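PDB 6P2K: fibronectin type III domain-containing protein from Simiduia agarivorans, which is a glycoside hydrolase of family 74 that probably cleaves the glucan backbone of xyloglucan with its tandem beta-propeller module and also carries zinc ions. Local coordinates for residues G129-T134 / G685-F690; N420-S425 / D491-L496; Q465-Y470 / A474-L479. All coordinates share one frame; numbering follows the deposited sequence.

Interaction 1 of 3, residues G129-T134 / G685-F690; sequences GKFGET and GNRFKF
R687 reaches from the loop after helix 681-684 to F131, which sits in a type I beta turn running from G129 to G132. The tightly packed part is the ring of F131, which is buried, with Y79 and Y712 packed round it. The arginine chain is extended from CG to NE, which carries its guanidinium over to the turn, where CD1 of the phenylalanine ring lies over one face of that group. CD1 of F131 is 4.0 Å from NE of R687, and the two planes stand nearly at right angles (87°), so the ring offers its edge to the flat cation rather than stacking on it. The open side holds the partly exposed arginine and the exposed G132, whose positive phi lets the chain leave the turn where a CB would jam against the preceding carbonyl. Here NH1 of R687 gives a weak hydrogen bond to the backbone O of F131, 3.3 Å long and bent to 132° at the hydrogen. The turn closes through its own bond, G132 N to G129 O at 3.1 Å. The contact joins two loops about 550 residues apart in the chain, probably one from each propeller of the tandem GH74 module. Its chemistry implies a small, weakly directional contact: one bent bond to a backbone oxygen and an edge-on meeting of ring and guanidinium, with no salt bridge between the two segments.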
ATOM      1  N   GLY B 129      54.277  11.564 -23.279  1.00 48.29           N
ATOM      2  CA  GLY B 129      55.450  11.978 -22.541  1.00 49.96           C
ATOM      3  C   GLY B 129      55.803  11.160 -21.320  1.00 51.59           C
ATOM      4  O   GLY B 129      56.753  11.516 -20.614  1.00 58.42           O
ATOM      5  N   LYS B 130      55.085  10.066 -21.049  1.00 45.44           N
ATOM      6  CA  LYS B 130      55.286   9.339 -19.798  1.00 46.41           C
ATOM      7  C   LYS B 130      56.694   8.759 -19.700  1.00 48.35           C
ATOM      8  O   LYS B 130      57.270   8.702 -18.607  1.00 48.92           O
ATOM      9  CB  LYS B 130      54.238   8.234 -19.654  1.00 45.83           C
ATOM     10  CG  LYS B 130      52.812   8.735 -19.452  1.00 46.50           C
ATOM     11  CD  LYS B 130      52.607   9.358 -18.080  1.00 51.05           C
ATOM     12  CE  LYS B 130      51.137   9.684 -17.845  1.00 54.29           C
ATOM     13  NZ  LYS B 130      50.916  10.499 -16.616  1.00 58.98           N
ATOM     14  N   PHE B 131      57.264   8.325 -20.824  1.00 48.83           N
ATOM     15  CA  PHE B 131      58.625   7.797 -20.848  1.00 47.13           C
ATOM     16  C   PHE B 131      59.608   8.750 -21.525  1.00 53.48           C
ATOM     17  O   PHE B 131      60.655   8.313 -22.015  1.00 54.18           O
ATOM     18  CB  PHE B 131      58.665   6.433 -21.537  1.00 45.57           C
ATOM     19  CG  PHE B 131      57.856   5.370 -20.848  1.00 43.37           C
ATOM     20  CD1 PHE B 131      58.373   4.679 -19.763  1.00 43.68           C
ATOM     21  CD2 PHE B 131      56.589   5.042 -21.303  1.00 41.18           C
ATOM     22  CE1 PHE B 131      57.635   3.691 -19.136  1.00 41.90           C
ATOM     23  CE2 PHE B 131      55.845   4.056 -20.680  1.00 46.35           C
ATOM     24  CZ  PHE B 131      56.369   3.379 -19.594  1.00 39.77           C
ATOM     25  N   GLY B 132      59.286  10.042 -21.576  1.00 50.85           N
ATOM     26  CA  GLY B 132      60.204  11.050 -22.060  1.00 53.68           C
ATOM     27  C   GLY B 132      60.051  11.429 -23.518  1.00 55.63           C
ATOM     28  O   GLY B 132      60.751  12.340 -23.976  1.00 59.34           O
ATOM     29  N   GLU B 133      59.175  10.764 -24.264  1.00 52.61           N
ATOM     30  CA  GLU B 133      58.972  11.125 -25.657  1.00 54.97           C
ATOM     31  C   GLU B 133      58.216  12.448 -25.763  1.00 56.90           C
ATOM     32  O   GLU B 133      57.592  12.919 -24.809  1.00 60.07           O
ATOM     33  CB  GLU B 133      58.207  10.024 -26.398  1.00 54.71           C
ATOM     34  CG  GLU B 133      59.068   8.861 -26.871  1.00 55.90           C
ATOM     35  CD  GLU B 133      58.328   7.940 -27.828  1.00 54.93           C
ATOM     36  OE1 GLU B 133      57.638   7.011 -27.355  1.00 52.76           O
ATOM     37  OE2 GLU B 133      58.440   8.143 -29.056  1.00 55.90           O
ATOM     38  N   THR B 134      58.284  13.053 -26.946  1.00 57.81           N
ATOM     39  CA  THR B 134      57.539  14.267 -27.244  1.00 59.27           C
ATOM     40  C   THR B 134      56.725  14.063 -28.513  1.00 57.43           C
ATOM     41  O   THR B 134      57.134  13.334 -29.422  1.00 55.94           O
ATOM     42  CB  THR B 134      58.459  15.494 -27.416  1.00 62.86           C
ATOM     43  OG1 THR B 134      59.217  15.370 -28.626  1.00 64.57           O
ATOM     44  CG2 THR B 134      59.411  15.628 -26.237  1.00 64.57           C
ATOM     45  N   GLY B 685      62.892  -0.783 -15.239  1.00 35.04           N
ATOM     46  CA  GLY B 685      63.056  -0.900 -13.799  1.00 35.26           C
ATOM     47  C   GLY B 685      63.825   0.254 -13.187  1.00 39.23           C
ATOM     48  O   GLY B 685      63.634   0.581 -12.012  1.00 39.01           O
ATOM     49  N   ASN B 686      64.695   0.893 -13.972  1.00 41.99           N
ATOM     50  CA  ASN B 686      65.440   2.052 -13.495  1.00 44.08           C
ATOM     51  C   ASN B 686      64.545   3.258 -13.243  1.00 42.44           C
ATOM     52  O   ASN B 686      64.973   4.195 -12.560  1.00 44.84           O
ATOM     53  CB  ASN B 686      66.526   2.413 -14.503  1.00 51.99           C
ATOM     54  CG  ASN B 686      66.007   2.438 -15.919  1.00 60.48           C
ATOM     55  OD1 ASN B 686      65.938   1.403 -16.583  1.00 67.05           O
ATOM     56  ND2 ASN B 686      65.622   3.617 -16.389  1.00 62.11           N
ATOM     57  N   ARG B 687      63.324   3.263 -13.781  1.00 41.41           N
ATOM     58  CA  ARG B 687      62.374   4.336 -13.516  1.00 39.25           C
ATOM     59  C   ARG B 687      61.396   4.017 -12.395  1.00 35.68           C
ATOM     60  O   ARG B 687      60.734   4.933 -11.897  1.00 34.13           O
ATOM     61  CB  ARG B 687      61.558   4.666 -14.773  1.00 40.35           C
ATOM     62  CG  ARG B 687      62.268   4.456 -16.093  1.00 41.90           C
ATOM     63  CD  ARG B 687      61.526   5.205 -17.183  1.00 42.51           C
ATOM     64  NE  ARG B 687      62.127   5.031 -18.499  1.00 43.69           N
ATOM     65  CZ  ARG B 687      62.223   5.999 -19.404  1.00 42.77           C
ATOM     66  NH1 ARG B 687      61.762   7.213 -19.129  1.00 37.72           N
ATOM     67  NH2 ARG B 687      62.785   5.757 -20.580  1.00 45.97           N
ATOM     68  N   PHE B 688      61.285   2.752 -11.996  1.00 33.28           N
ATOM     69  CA  PHE B 688      60.245   2.351 -11.062  1.00 29.33           C
ATOM     70  C   PHE B 688      60.469   2.981  -9.694  1.00 29.11           C
ATOM     71  O   PHE B 688      61.561   2.897  -9.129  1.00 33.70           O
ATOM     72  CB  PHE B 688      60.198   0.831 -10.929  1.00 27.77           C
ATOM     73  CG  PHE B 688      59.151   0.345  -9.964  1.00 29.08           C
ATOM     74  CD1 PHE B 688      57.816   0.314 -10.330  1.00 25.75           C
ATOM     75  CD2 PHE B 688      59.499  -0.072  -8.689  1.00 28.77           C
ATOM     76  CE1 PHE B 688      56.847  -0.129  -9.443  1.00 24.61           C
ATOM     77  CE2 PHE B 688      58.539  -0.512  -7.800  1.00 25.71           C
ATOM     78  CZ  PHE B 688      57.211  -0.542  -8.178  1.00 26.20           C
ATOM     79  N   LYS B 689      59.422   3.605  -9.163  1.00 29.74           N
ATOM     80  CA  LYS B 689      59.416   4.141  -7.811  1.00 31.04           C
ATOM     81  C   LYS B 689      58.519   3.274  -6.939  1.00 28.09           C
ATOM     82  O   LYS B 689      57.432   2.868  -7.361  1.00 26.14           O
ATOM     83  CB  LYS B 689      58.936   5.595  -7.797  1.00 30.68           C
ATOM     84  CG  LYS B 689      59.688   6.491  -8.778  1.00 33.87           C
ATOM     85  CD  LYS B 689      59.206   7.932  -8.712  1.00 36.04           C
ATOM     86  CE  LYS B 689      57.770   8.067  -9.199  1.00 34.36           C
ATOM     87  NZ  LYS B 689      57.658   7.835 -10.667  1.00 32.88           N
ATOM     88  N   PHE B 690      58.986   2.976  -5.727  1.00 27.83           N
ATOM     89  CA  PHE B 690      58.244   2.110  -4.811  1.00 28.35           C
ATOM     90  C   PHE B 690      57.189   2.945  -4.093  1.00 29.52           C
ATOM     91  O   PHE B 690      57.330   3.332  -2.930  1.00 30.00           O
ATOM     92  CB  PHE B 690      59.187   1.424  -3.833  1.00 28.75           C
ATOM     93  CG  PHE B 690      59.845   0.197  -4.393  1.00 32.72           C
ATOM     94  CD1 PHE B 690      61.007   0.298  -5.138  1.00 35.21           C
ATOM     95  CD2 PHE B 690      59.293  -1.056  -4.185  1.00 35.52           C
ATOM     96  CE1 PHE B 690      61.616  -0.829  -5.662  1.00 36.86           C
ATOM     97  CE2 PHE B 690      59.896  -2.189  -4.705  1.00 38.84           C
ATOM     98  CZ  PHE B 690      61.057  -2.074  -5.445  1.00 38.06           C
TER

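Interaction 2 of 3, residues N420-S425 / D491-L496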
ATOM      1  N   ASN B 420      31.934   5.316 -14.358  1.00 19.75           N
ATOM      2  CA  ASN B 420      30.767   4.441 -14.301  1.00 18.11           C
ATOM      3  C   ASN B 420      30.048   4.465 -12.956  1.00 19.22           C
ATOM      4  O   ASN B 420      29.041   3.765 -12.801  1.00 19.38           O
ATOM      5  CB  ASN B 420      31.169   3.007 -14.642  1.00 16.57           C
ATOM      6  CG  ASN B 420      31.997   2.925 -15.908  1.00 21.47           C
ATOM      7  OD1 ASN B 420      31.598   3.428 -16.959  1.00 20.95           O
ATOM      8  ND2 ASN B 420      33.159   2.292 -15.813  1.00 21.73           N
ATOM      9  N   GLY B 421      30.549   5.221 -11.982  1.00 18.73           N
ATOM     10  CA  GLY B 421      29.770   5.522 -10.788  1.00 16.43           C
ATOM     11  C   GLY B 421      29.444   4.318  -9.922  1.00 16.45           C
ATOM     12  O   GLY B 421      30.309   3.502  -9.587  1.00 16.98           O
ATOM     13  N   LEU B 422      28.176   4.223  -9.527  1.00 17.50           N
ATOM     14  CA  LEU B 422      27.698   3.189  -8.610  1.00 17.11           C
ATOM     15  C   LEU B 422      27.522   1.887  -9.380  1.00 16.41           C
ATOM     16  O   LEU B 422      26.529   1.701 -10.084  1.00 16.81           O
ATOM     17  CB  LEU B 422      26.381   3.611  -7.963  1.00 15.16           C
ATOM     18  CG  LEU B 422      26.320   4.943  -7.207  1.00 19.11           C
ATOM     19  CD1 LEU B 422      24.880   5.423  -7.085  1.00 15.83           C
ATOM     20  CD2 LEU B 422      26.954   4.819  -5.829  1.00 16.39           C
ATOM     21  N   MET B 423      28.479   0.970  -9.235  1.00 13.16           N
ATOM     22  CA  MET B 423      28.435  -0.337  -9.889  1.00 13.69           C
ATOM     23  C   MET B 423      28.045  -1.375  -8.841  1.00 16.76           C
ATOM     24  O   MET B 423      28.799  -1.623  -7.896  1.00 20.01           O
ATOM     25  CB  MET B 423      29.786  -0.667 -10.522  1.00 13.76           C
ATOM     26  CG  MET B 423      29.807  -1.961 -11.313  1.00 17.49           C
ATOM     27  SD  MET B 423      28.810  -1.867 -12.812  1.00 22.04           S
ATOM     28  CE  MET B 423      29.702  -0.601 -13.715  1.00 23.02           C
ATOM     29  N   GLU B 424      26.873  -1.983  -9.004  1.00 16.72           N
ATOM     30  CA  GLU B 424      26.264  -2.755  -7.931  1.00 18.67           C
ATOM     31  C   GLU B 424      25.957  -4.179  -8.369  1.00 19.63           C
ATOM     32  O   GLU B 424      25.601  -4.435  -9.522  1.00 17.92           O
ATOM     33  CB  GLU B 424      24.983  -2.081  -7.437  1.00 18.87           C
ATOM     34  CG  GLU B 424      25.239  -0.729  -6.788  1.00 18.23           C
ATOM     35  CD  GLU B 424      23.966  -0.048  -6.343  1.00 17.69           C
ATOM     36  OE1 GLU B 424      23.351   0.658  -7.165  1.00 18.86           O
ATOM     37  OE2 GLU B 424      23.578  -0.227  -5.170  1.00 18.44           O
ATOM     38  N   SER B 425      26.084  -5.103  -7.419  1.00 16.61           N
ATOM     39  CA  SER B 425      25.831  -6.518  -7.641  1.00 17.34           C
ATOM     40  C   SER B 425      24.959  -7.067  -6.526  1.00 18.31           C
ATOM     41  O   SER B 425      25.073  -6.643  -5.373  1.00 18.16           O
ATOM     42  CB  SER B 425      27.139  -7.314  -7.709  1.00 17.58           C
ATOM     43  OG  SER B 425      26.889  -8.676  -8.014  1.00 17.56           O
ATOM     44  N   ASP B 491      16.032  -2.026  -3.728  1.00 15.18           N
ATOM     45  CA  ASP B 491      16.551  -1.005  -2.826  1.00 16.90           C
ATOM     46  C   ASP B 491      16.950   0.240  -3.615  1.00 18.15           C
ATOM     47  O   ASP B 491      17.338   0.160  -4.782  1.00 16.09           O
ATOM     48  CB  ASP B 491      17.750  -1.538  -2.040  1.00 12.59           C
ATOM     49  CG  ASP B 491      17.416  -2.775  -1.221  1.00 24.47           C
ATOM     50  OD1 ASP B 491      16.253  -2.915  -0.782  1.00 21.76           O
ATOM     51  OD2 ASP B 491      18.324  -3.608  -1.010  1.00 22.50           O
ATOM     52  N   GLN B 492      16.863   1.401  -2.958  1.00 18.38           N
ATOM     53  CA  GLN B 492      17.024   2.686  -3.627  1.00 21.30           C
ATOM     54  C   GLN B 492      18.006   3.590  -2.888  1.00 20.97           C
ATOM     55  O   GLN B 492      18.172   3.497  -1.668  1.00 20.38           O
ATOM     56  CB  GLN B 492      15.676   3.417  -3.758  1.00 19.79           C
ATOM     57  CG  GLN B 492      14.653   2.685  -4.603  1.00 20.75           C
ATOM     58  CD  GLN B 492      15.117   2.503  -6.035  1.00 26.42           C
ATOM     59  OE1 GLN B 492      15.634   3.434  -6.655  1.00 28.78           O
ATOM     60  NE2 GLN B 492      14.942   1.295  -6.567  1.00 26.08           N
ATOM     61  N   TRP B 493      18.637   4.486  -3.651  1.00 17.82           N
ATOM     62  CA  TRP B 493      19.529   5.507  -3.118  1.00 18.22           C
ATOM     63  C   TRP B 493      18.753   6.768  -2.759  1.00 19.01           C
ATOM     64  O   TRP B 493      17.836   7.169  -3.479  1.00 20.67           O
ATOM     65  CB  TRP B 493      20.611   5.871  -4.139  1.00 13.96           C
ATOM     66  CG  TRP B 493      21.615   4.796  -4.387  1.00 17.33           C
ATOM     67  CD1 TRP B 493      21.671   3.952  -5.464  1.00 16.36           C
ATOM     68  CD2 TRP B 493      22.720   4.449  -3.545  1.00 15.12           C
ATOM     69  NE1 TRP B 493      22.742   3.099  -5.337  1.00 15.62           N
ATOM     70  CE2 TRP B 493      23.402   3.384  -4.169  1.00 15.12           C
ATOM     71  CE3 TRP B 493      23.198   4.935  -2.323  1.00 17.67           C
ATOM     72  CZ2 TRP B 493      24.532   2.795  -3.609  1.00 17.69           C
ATOM     73  CZ3 TRP B 493      24.324   4.351  -1.771  1.00 14.83           C
ATOM     74  CH2 TRP B 493      24.980   3.295  -2.413  1.00 15.87           C
ATOM     75  N   VAL B 494      19.141   7.401  -1.651  1.00 17.02           N
ATOM     76  CA  VAL B 494      18.676   8.737  -1.299  1.00 15.79           C
ATOM     77  C   VAL B 494      19.882   9.562  -0.873  1.00 16.57           C
ATOM     78  O   VAL B 494      20.825   9.036  -0.273  1.00 16.86           O
ATOM     79  CB  VAL B 494      17.610   8.712  -0.182  1.00 19.93           C
ATOM     80  CG1 VAL B 494      16.361   7.974  -0.646  1.00 17.60           C
ATOM     81  CG2 VAL B 494      18.166   8.087   1.092  1.00 23.71           C
ATOM     82  N   GLU B 495      19.860  10.852  -1.196  1.00 16.04           N
ATOM     83  CA  GLU B 495      20.946  11.753  -0.831  1.00 20.56           C
ATOM     84  C   GLU B 495      20.684  12.351   0.544  1.00 19.30           C
ATOM     85  O   GLU B 495      19.615  12.921   0.788  1.00 20.25           O
ATOM     86  CB  GLU B 495      21.104  12.870  -1.862  1.00 24.19           C
ATOM     87  CG  GLU B 495      22.276  13.799  -1.563  1.00 30.17           C
ATOM     88  CD  GLU B 495      22.310  15.012  -2.465  1.00 40.03           C
ATOM     89  OE1 GLU B 495      21.258  15.663  -2.634  1.00 46.07           O
ATOM     90  OE2 GLU B 495      23.389  15.312  -3.012  1.00 44.02           O
ATOM     91  N   LEU B 496      21.669  12.239   1.432  1.00 18.58           N
ATOM     92  CA  LEU B 496      21.519  12.707   2.806  1.00 19.17           C
ATOM     93  C   LEU B 496      22.150  14.069   3.067  1.00 20.41           C
ATOM     94  O   LEU B 496      21.637  14.817   3.904  1.00 19.87           O
ATOM     95  CB  LEU B 496      22.122  11.688   3.781  1.00 18.83           C
ATOM     96  CG  LEU B 496      21.304  10.412   4.021  1.00 18.75           C
ATOM     97  CD1 LEU B 496      22.005   9.502   5.023  1.00 15.46           C
ATOM     98  CD2 LEU B 496      19.891  10.755   4.495  1.00 16.63           C
TER
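L422 lays its CD1 methyl over one face of the W493 indole, a CH-pi contact 3.8 Å from the centroid of the five-membered ring and 19° off its normal. The two residues belong to adjacent antiparallel sheets, consistent with neighbouring blades of a beta-propeller: strand 421-425 is the outer strand of one, strand 493-496 that of the other, and no backbone bond links them here. The CA atoms of L422 and W493 are 10.1 Å apart, a separation bridged here by side chains. The second methyl extends the cover, CD2 of L422 lying 3.9 Å from CZ2 of W493 on the six-membered ring.

E424, two residues further along the same strand, approaches the indole at its edge instead. Its chain is extended beyond CG (chi2 178°) and runs past the tryptophan in the opposite direction, bringing the carboxylate to the ring nitrogen. The bond from NE1 of W493 to OE1 of E424 is 3.1 Å long and nearly straight at 170°. Its acceptor lies almost in the indole plane, whereas the donor stands above the carboxylate plane. This buried carboxylate is further held through OE2 by a hydrogen bond from Y412 and a salt bridge to K482, which probably keeps it ionised. Y412 and I414 also touch the tryptophan, so strand 412-417 helps enclose it between the blades. Leucine and glutamate together fix the indole by face and edge, and OE2 of E424 comes within 3.5 Å of CZ2 of W493.

Interaction 3 of 3, residues Q465-Y470 / A474-L479; sequences QATSGY and AHNGRL
Strands 459-467 and 478-483 form an antiparallel hairpin inside a four-stranded sheet, consistent with a propeller blade, and the two segments meet where it opens into its connecting loop. Q465 and L479 are a non-hydrogen-bonded pair, CA atoms 5.1 Å apart; next to it A466 N donates to R478 O, and beyond the strands H475 N donates to S468 O. The Q465 side chain, about 8 Å from the zinc ion bound by D405 and D513, bends at chi2 (65°), turning its amide onto the opposite backbone: NE2 of Q465 donates to N476 O at 3.1 Å, and OE1 accepts from R478 N at 3.1 Å. Replacing Q465 by alanine removes both amide ends and is likely to leave N476 O and R478 N without these partners and a gap beside G477. A first torsion of -172° swings T467 OG1 toward N476 OD1, to which it donates at 2.9 Å from well above the carbonyl plane, and leaves CG2 facing A474. S468 OG lies in the H475 ring plane, 2.7 Å from ND1, and G469 CA covers a face of the imidazole. A water joins S468 OG to R478 NH2; R478 also makes a salt bridge to E495, and D318 O of the second subunit bonds S468 OG. Directional polar bonds, some shared with the neighbouring subunit, thus stand in for regular strand pairing at this hairpin end.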
ATOM      1  N   GLN B 465      30.158   8.256  -1.137  1.00 17.32           N
ATOM      2  CA  GLN B 465      30.446   9.522  -1.793  1.00 19.44           C
ATOM      3  C   GLN B 465      30.160   9.338  -3.280  1.00 19.96           C
ATOM      4  O   GLN B 465      30.797   8.507  -3.936  1.00 22.56           O
ATOM      5  CB  GLN B 465      31.900   9.925  -1.542  1.00 17.68           C
ATOM      6  CG  GLN B 465      32.557  10.756  -2.638  1.00 19.31           C
ATOM      7  CD  GLN B 465      31.912  12.120  -2.807  1.00 23.05           C
ATOM      8  OE1 GLN B 465      31.399  12.700  -1.848  1.00 20.71           O
ATOM      9  NE2 GLN B 465      31.939  12.640  -4.029  1.00 21.83           N
ATOM     10  N   ALA B 466      29.178  10.070  -3.805  1.00 15.76           N
ATOM     11  CA  ALA B 466      28.733   9.866  -5.181  1.00 16.51           C
ATOM     12  C   ALA B 466      28.360  11.200  -5.803  1.00 18.08           C
ATOM     13  O   ALA B 466      27.556  11.945  -5.238  1.00 17.63           O
ATOM     14  CB  ALA B 466      27.539   8.906  -5.243  1.00 12.62           C
ATOM     15  N   THR B 467      28.923  11.484  -6.975  1.00 15.46           N
ATOM     16  CA  THR B 467      28.770  12.799  -7.578  1.00 12.68           C
ATOM     17  C   THR B 467      28.983  12.688  -9.080  1.00 16.71           C
ATOM     18  O   THR B 467      29.357  11.635  -9.604  1.00 14.80           O
ATOM     19  CB  THR B 467      29.755  13.795  -6.962  1.00 17.89           C
ATOM     20  OG1 THR B 467      29.460  15.116  -7.425  1.00 23.72           O
ATOM     21  CG2 THR B 467      31.176  13.431  -7.356  1.00 15.94           C
ATOM     22  N   SER B 468      28.742  13.801  -9.768  1.00 17.86           N
ATOM     23  CA  SER B 468      28.929  13.868 -11.206  1.00 18.67           C
ATOM     24  C   SER B 468      30.385  14.176 -11.545  1.00 20.94           C
ATOM     25  O   SER B 468      31.179  14.580 -10.694  1.00 20.00           O
ATOM     26  CB  SER B 468      28.009  14.927 -11.816  1.00 22.99           C
ATOM     27  OG  SER B 468      28.125  16.162 -11.126  1.00 23.82           O
ATOM     28  N   GLY B 469      30.730  13.974 -12.813  1.00 22.16           N
ATOM     29  CA  GLY B 469      32.085  14.210 -13.267  1.00 18.78           C
ATOM     30  C   GLY B 469      32.740  12.976 -13.851  1.00 20.50           C
ATOM     31  O   GLY B 469      32.588  11.874 -13.317  1.00 17.24           O
ATOM     32  N   TYR B 470      33.481  13.155 -14.939  1.00 19.03           N
ATOM     33  CA  TYR B 470      34.138  12.069 -15.648  1.00 21.85           C
ATOM     34  C   TYR B 470      35.651  12.200 -15.551  1.00 22.55           C
ATOM     35  O   TYR B 470      36.189  13.274 -15.264  1.00 20.27           O
ATOM     36  CB  TYR B 470      33.704  12.043 -17.117  1.00 22.31           C
ATOM     37  CG  TYR B 470      32.231  11.775 -17.261  1.00 23.45           C
ATOM     38  CD1 TYR B 470      31.732  10.489 -17.127  1.00 23.20           C
ATOM     39  CD2 TYR B 470      31.333  12.810 -17.486  1.00 26.32           C
ATOM     40  CE1 TYR B 470      30.385  10.231 -17.234  1.00 26.12           C
ATOM     41  CE2 TYR B 470      29.977  12.563 -17.594  1.00 28.77           C
ATOM     42  CZ  TYR B 470      29.512  11.267 -17.469  1.00 28.51           C
ATOM     43  OH  TYR B 470      28.170  11.001 -17.577  1.00 31.47           O
ATOM     44  N   ALA B 474      35.597  14.579 -10.068  1.00 21.94           N
ATOM     45  CA  ALA B 474      34.410  14.665  -9.224  1.00 19.45           C
ATOM     46  C   ALA B 474      34.083  16.115  -8.891  1.00 19.68           C
ATOM     47  O   ALA B 474      34.958  16.890  -8.491  1.00 18.15           O
ATOM     48  CB  ALA B 474      34.627  13.863  -7.942  1.00 19.30           C
ATOM     49  N   HIS B 475      32.810  16.481  -9.046  1.00 18.83           N
ATOM     50  CA  HIS B 475      32.438  17.887  -8.931  1.00 23.76           C
ATOM     51  C   HIS B 475      32.329  18.344  -7.482  1.00 20.08           C
ATOM     52  O   HIS B 475      32.717  19.473  -7.166  1.00 22.69           O
ATOM     53  CB  HIS B 475      31.125  18.148  -9.674  1.00 24.47           C
ATOM     54  CG  HIS B 475      31.256  18.069 -11.161  1.00 26.58           C
ATOM     55  ND1 HIS B 475      30.263  17.564 -11.973  1.00 30.72           N
ATOM     56  CD2 HIS B 475      32.273  18.418 -11.983  1.00 29.37           C
ATOM     57  CE1 HIS B 475      30.660  17.615 -13.233  1.00 29.92           C
ATOM     58  NE2 HIS B 475      31.877  18.128 -13.265  1.00 29.49           N
ATOM     59  N   ASN B 476      31.811  17.498  -6.591  1.00 15.47           N
ATOM     60  CA  ASN B 476      31.585  17.926  -5.215  1.00 16.11           C
ATOM     61  C   ASN B 476      31.336  16.706  -4.337  1.00 16.71           C
ATOM     62  O   ASN B 476      31.242  15.574  -4.815  1.00 18.20           O
ATOM     63  CB  ASN B 476      30.411  18.906  -5.123  1.00 19.81           C
ATOM     64  CG  ASN B 476      29.243  18.498  -5.994  1.00 24.49           C
ATOM     65  OD1 ASN B 476      28.649  17.435  -5.803  1.00 28.38           O
ATOM     66  ND2 ASN B 476      28.910  19.340  -6.963  1.00 21.93           N
ATOM     67  N   GLY B 477      31.234  16.959  -3.032  1.00 17.21           N
ATOM     68  CA  GLY B 477      30.941  15.909  -2.075  1.00 17.08           C
ATOM     69  C   GLY B 477      29.450  15.771  -1.849  1.00 17.81           C
ATOM     70  O   GLY B 477      28.753  16.759  -1.608  1.00 21.07           O
ATOM     71  N   ARG B 478      28.962  14.535  -1.941  1.00 18.68           N
ATOM     72  CA  ARG B 478      27.571  14.201  -1.656  1.00 21.34           C
ATOM     73  C   ARG B 478      27.534  12.869  -0.924  1.00 23.09           C
ATOM     74  O   ARG B 478      28.195  11.913  -1.340  1.00 19.48           O
ATOM     75  CB  ARG B 478      26.727  14.086  -2.930  1.00 20.56           C
ATOM     76  CG  ARG B 478      26.682  15.299  -3.825  1.00 23.03           C
ATOM     77  CD  ARG B 478      25.828  14.966  -5.041  1.00 23.94           C
ATOM     78  NE  ARG B 478      25.723  16.063  -5.996  1.00 30.52           N
ATOM     79  CZ  ARG B 478      24.658  16.850  -6.110  1.00 32.58           C
ATOM     80  NH1 ARG B 478      23.608  16.670  -5.319  1.00 29.58           N
ATOM     81  NH2 ARG B 478      24.642  17.819  -7.015  1.00 32.04           N
ATOM     82  N   LEU B 479      26.747  12.800   0.145  1.00 18.44           N
ATOM     83  CA  LEU B 479      26.590  11.577   0.920  1.00 16.26           C
ATOM     84  C   LEU B 479      25.266  10.918   0.543  1.00 17.80           C
ATOM     85  O   LEU B 479      24.197  11.504   0.743  1.00 15.47           O
ATOM     86  CB  LEU B 479      26.640  11.881   2.416  1.00 19.02           C
ATOM     87  CG  LEU B 479      26.521  10.692   3.369  1.00 19.54           C
ATOM     88  CD1 LEU B 479      27.771   9.823   3.303  1.00 19.63           C
ATOM     89  CD2 LEU B 479      26.275  11.189   4.780  1.00 19.06           C
TER
HETATM   90  O   HOH W   1      27.040  16.839  -8.661  1.00 20.18           O

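Interactions 2 and 3 are buried and centred about 12 Å apart, whereas interaction 1 is only partly buried, its centre about 38 Å from that of interaction 2 and 32 Å from that of interaction 3. Strand 478-483 ties interactions 2 and 3 together: it is one arm of the hairpin in interaction 3 and the sheet neighbour of strand 493-496 in interaction 2, and the two contacts also touch where L422 packs on A466. Chemistry follows place. Within one blade, interaction 3 relies on many hydrogen bonds; between blades, interaction 2 combines apolar cover with a nearly straight indole-to-carboxylate hydrogen bond; between loops remote in sequence, interaction 1 has a small interface and one weak bond.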